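6-carboxyhexanoate--coa ligase (PDB 5FLG) belongs to the 6-carboxyhexanoate--CoA ligase family and is modelled here with phosphoaminophosphonic acid-adenylate ester, magnesium and pimelic acid. Local coordinates at residues Leu176-Lys181 against Thr202-Gly207. Residues are numbered along the deposited sequence; the frame is centred on the assembly and turned at random.
Sequences LALASK and TGYVAG. With ANP (phosphoaminophosphonic acid-adenylate ester), chain D.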
loop_
_atom_site.group_PDB
_atom_site.type_symbol
_atom_site.label_atom_id
_atom_site.label_comp_id
_atom_site.label_asym_id
_atom_site.label_seq_id
_atom_site.Cartn_x
_atom_site.Cartn_y
_atom_site.Cartn_z
ATOM N N LEU A 176 18.331 5.269 -14.938
ATOM C CA LEU A 176 18.983 6.549 -15.195
ATOM C C LEU A 176 18.377 7.652 -14.319
ATOM O O LEU A 176 19.086 8.578 -13.873
ATOM C CB LEU A 176 18.968 6.887 -16.687
ATOM C CG LEU A 176 19.735 8.129 -17.167
ATOM C CD1 LEU A 176 21.166 8.224 -16.610
ATOM C CD2 LEU A 176 19.755 8.147 -18.681
ATOM N N ALA A 177 17.078 7.573 -14.047
ATOM C CA ALA A 177 16.483 8.541 -13.130
ATOM C C ALA A 177 17.089 8.407 -11.743
ATOM O O ALA A 177 17.423 9.434 -11.086
ATOM C CB ALA A 177 14.993 8.386 -13.047
ATOM N N LEU A 178 17.175 7.155 -11.273
ATOM C CA LEU A 178 17.800 6.879 -9.986
ATOM C C LEU A 178 19.238 7.368 -9.930
ATOM O O LEU A 178 19.641 8.036 -8.980
ATOM C CB LEU A 178 17.737 5.379 -9.676
ATOM C CG LEU A 178 18.178 4.984 -8.266
ATOM C CD1 LEU A 178 17.565 3.646 -7.866
ATOM C CD2 LEU A 178 19.698 4.917 -8.197
ATOM N N ALA A 179 20.030 6.930 -10.908
ATOM C CA ALA A 179 21.410 7.236 -10.931
ATOM C C ALA A 179 21.654 8.725 -10.992
ATOM O O ALA A 179 22.602 9.197 -10.389
ATOM C CB ALA A 179 22.136 6.543 -12.047
ATOM N N SER A 180 20.848 9.444 -11.767
ATOM C CA SER A 180 20.975 10.889 -11.812
ATOM C C SER A 180 20.665 11.571 -10.474
ATOM O O SER A 180 21.373 12.489 -10.034
ATOM C CB SER A 180 20.094 11.448 -12.925
ATOM O OG SER A 180 20.512 10.920 -14.154
ATOM N N LYS A 181 19.588 11.157 -9.830
ATOM C CA LYS A 181 19.311 11.690 -8.511
ATOM C C LYS A 181 20.452 11.387 -7.546
ATOM O O LYS A 181 20.932 12.278 -6.842
ATOM C CB LYS A 181 18.028 11.124 -7.927
ATOM C CG LYS A 181 17.940 11.376 -6.435
ATOM C CD LYS A 181 16.534 11.264 -5.885
ATOM C CE LYS A 181 16.594 11.218 -4.377
ATOM N NZ LYS A 181 15.262 11.257 -3.739
ATOM N N THR A 202 22.748 -6.470 -18.337
ATOM C CA THR A 202 23.351 -5.133 -18.387
ATOM C C THR A 202 23.292 -4.431 -17.061
ATOM O O THR A 202 22.345 -4.617 -16.290
ATOM C CB THR A 202 22.675 -4.257 -19.418
ATOM O OG1 THR A 202 22.768 -4.893 -20.692
ATOM C CG2 THR A 202 23.325 -2.901 -19.492
ATOM N N GLY A 203 24.414 -3.797 -16.702
ATOM C CA GLY A 203 24.468 -2.969 -15.506
ATOM C C GLY A 203 25.181 -1.672 -15.813
ATOM O O GLY A 203 25.276 -1.273 -16.975
ATOM N N TYR A 204 25.692 -0.992 -14.774
ATOM C CA TYR A 204 26.338 0.273 -14.991
ATOM C C TYR A 204 27.150 0.711 -13.775
ATOM O O TYR A 204 27.074 0.122 -12.705
ATOM C CB TYR A 204 25.330 1.386 -15.320
ATOM C CG TYR A 204 24.407 1.808 -14.161
ATOM C CD1 TYR A 204 24.807 2.753 -13.237
ATOM C CD2 TYR A 204 23.132 1.255 -14.017
ATOM C CE1 TYR A 204 24.000 3.133 -12.216
ATOM C CE2 TYR A 204 22.271 1.713 -13.046
ATOM C CZ TYR A 204 22.754 2.600 -12.091
ATOM O OH TYR A 204 21.937 3.074 -11.092
ATOM N N VAL A 205 28.049 1.638 -14.052
ATOM C CA VAL A 205 28.715 2.434 -13.012
ATOM C C VAL A 205 28.416 3.882 -13.373
ATOM O O VAL A 205 28.322 4.232 -14.554
ATOM C CB VAL A 205 30.237 2.205 -13.069
ATOM C CG1 VAL A 205 30.970 3.217 -12.192
ATOM C CG2 VAL A 205 30.556 0.819 -12.570
ATOM N N ALA A 206 28.079 4.677 -12.367
ATOM C CA ALA A 206 27.737 6.063 -12.581
ATOM C C ALA A 206 28.580 6.930 -11.652
ATOM O O ALA A 206 28.841 6.568 -10.502
ATOM C CB ALA A 206 26.289 6.291 -12.301
ATOM N N GLY A 207 28.828 8.149 -12.103
ATOM C CA GLY A 207 29.459 9.158 -11.268
ATOM C C GLY A 207 29.459 10.502 -11.946
ATOM O O GLY A 207 29.132 10.624 -13.136
HETATM P PG ANP D . 12.242 -4.369 -10.434
HETATM O O1G ANP D . 10.775 -4.701 -10.465
HETATM O O2G ANP D . 13.085 -5.433 -11.081
HETATM O O3G ANP D . 12.613 -3.006 -10.923
HETATM P PB ANP D . 13.912 -3.507 -8.132
HETATM O O1B ANP D . 13.756 -2.101 -8.592
HETATM O O2B ANP D . 13.931 -3.912 -6.705
HETATM N N3B ANP D . 12.592 -4.429 -8.761
HETATM P PA ANP D . 16.056 -3.557 -10.051
HETATM O O1A ANP D . 16.560 -4.611 -10.923
HETATM O O2A ANP D . 15.362 -2.330 -10.571
HETATM O O3A ANP D . 15.211 -4.176 -8.830
HETATM O "O5'" ANP D . 17.389 -3.065 -9.210
HETATM C "C5'" ANP D . 18.421 -3.966 -8.921
HETATM C "C4'" ANP D . 18.841 -3.805 -7.458
HETATM O "O4'" ANP D . 19.199 -2.436 -7.228
HETATM C "C3'" ANP D . 17.708 -4.130 -6.497
HETATM O "O3'" ANP D . 17.745 -5.492 -6.086
HETATM C "C2'" ANP D . 18.011 -3.248 -5.322
HETATM O "O2'" ANP D . 19.038 -3.863 -4.542
HETATM C "C1'" ANP D . 18.581 -2.035 -5.999
HETATM N N9 ANP D . 17.506 -1.055 -6.193
HETATM C C8 ANP D . 16.479 -1.088 -7.114
HETATM N N7 ANP D . 15.741 0.044 -7.027
HETATM C C5 ANP D . 16.278 0.787 -6.011
HETATM C C6 ANP D . 15.988 2.064 -5.339
HETATM N N6 ANP D . 14.946 2.825 -5.687
HETATM N N1 ANP D . 16.804 2.478 -4.345
HETATM C C2 ANP D . 17.838 1.730 -3.942
HETATM N N3 ANP D . 18.226 0.587 -4.532
HETATM C C4 ANP D . 17.419 0.041 -5.473
#
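The methyl group of Ala179 lies against the outer end of the Tyr204 side chain, with CB 3.6 Å from the phenol OH and 3.9 Å from CE1, meeting the ring obliquely. A second small neighbour completes the fit: CB of Ala206 reaches to 4.2 Å from CB of Ala179, and the CA atoms of these two alanines are also the nearest across the contact. Small residues suit both places, because with single methyls facing each other the strand 203-207 can run 8.8 Å from the helix axis, inclined to it by 34° and pointing broadly the same way. Tyr204 extends the strand's reach. With its CG between the backbone N and the carbonyl carbon (chi1 69°), the ring is carried along the strand, its edge level with the backbone N of Ala206 and its hydroxyl end at Ala179. The hydroxyl, buried amid these apolar groups, is satisfied by a hydrogen bond with Arg228, joined by a weak one with Glu191.

Leu178 works in two directions. With CG anti to the backbone N (chi1 -172°), its side chain crosses that of Tyr204 at about a right angle; CD2 only grazes the phenol OH at 4.1 Å, whereas CD1 packs 3.4 Å from C6 of the bound ANP. A branched apolar side chain can thus bridge the helix-strand packing and the adenine.

The buried contact lays helix 170-184 against the mixed sheet, where strand 203-207 pairs antiparallel with both 188-194 and 211-215; Glu191 and Tyr212 from these flanking strands also touch Ala179.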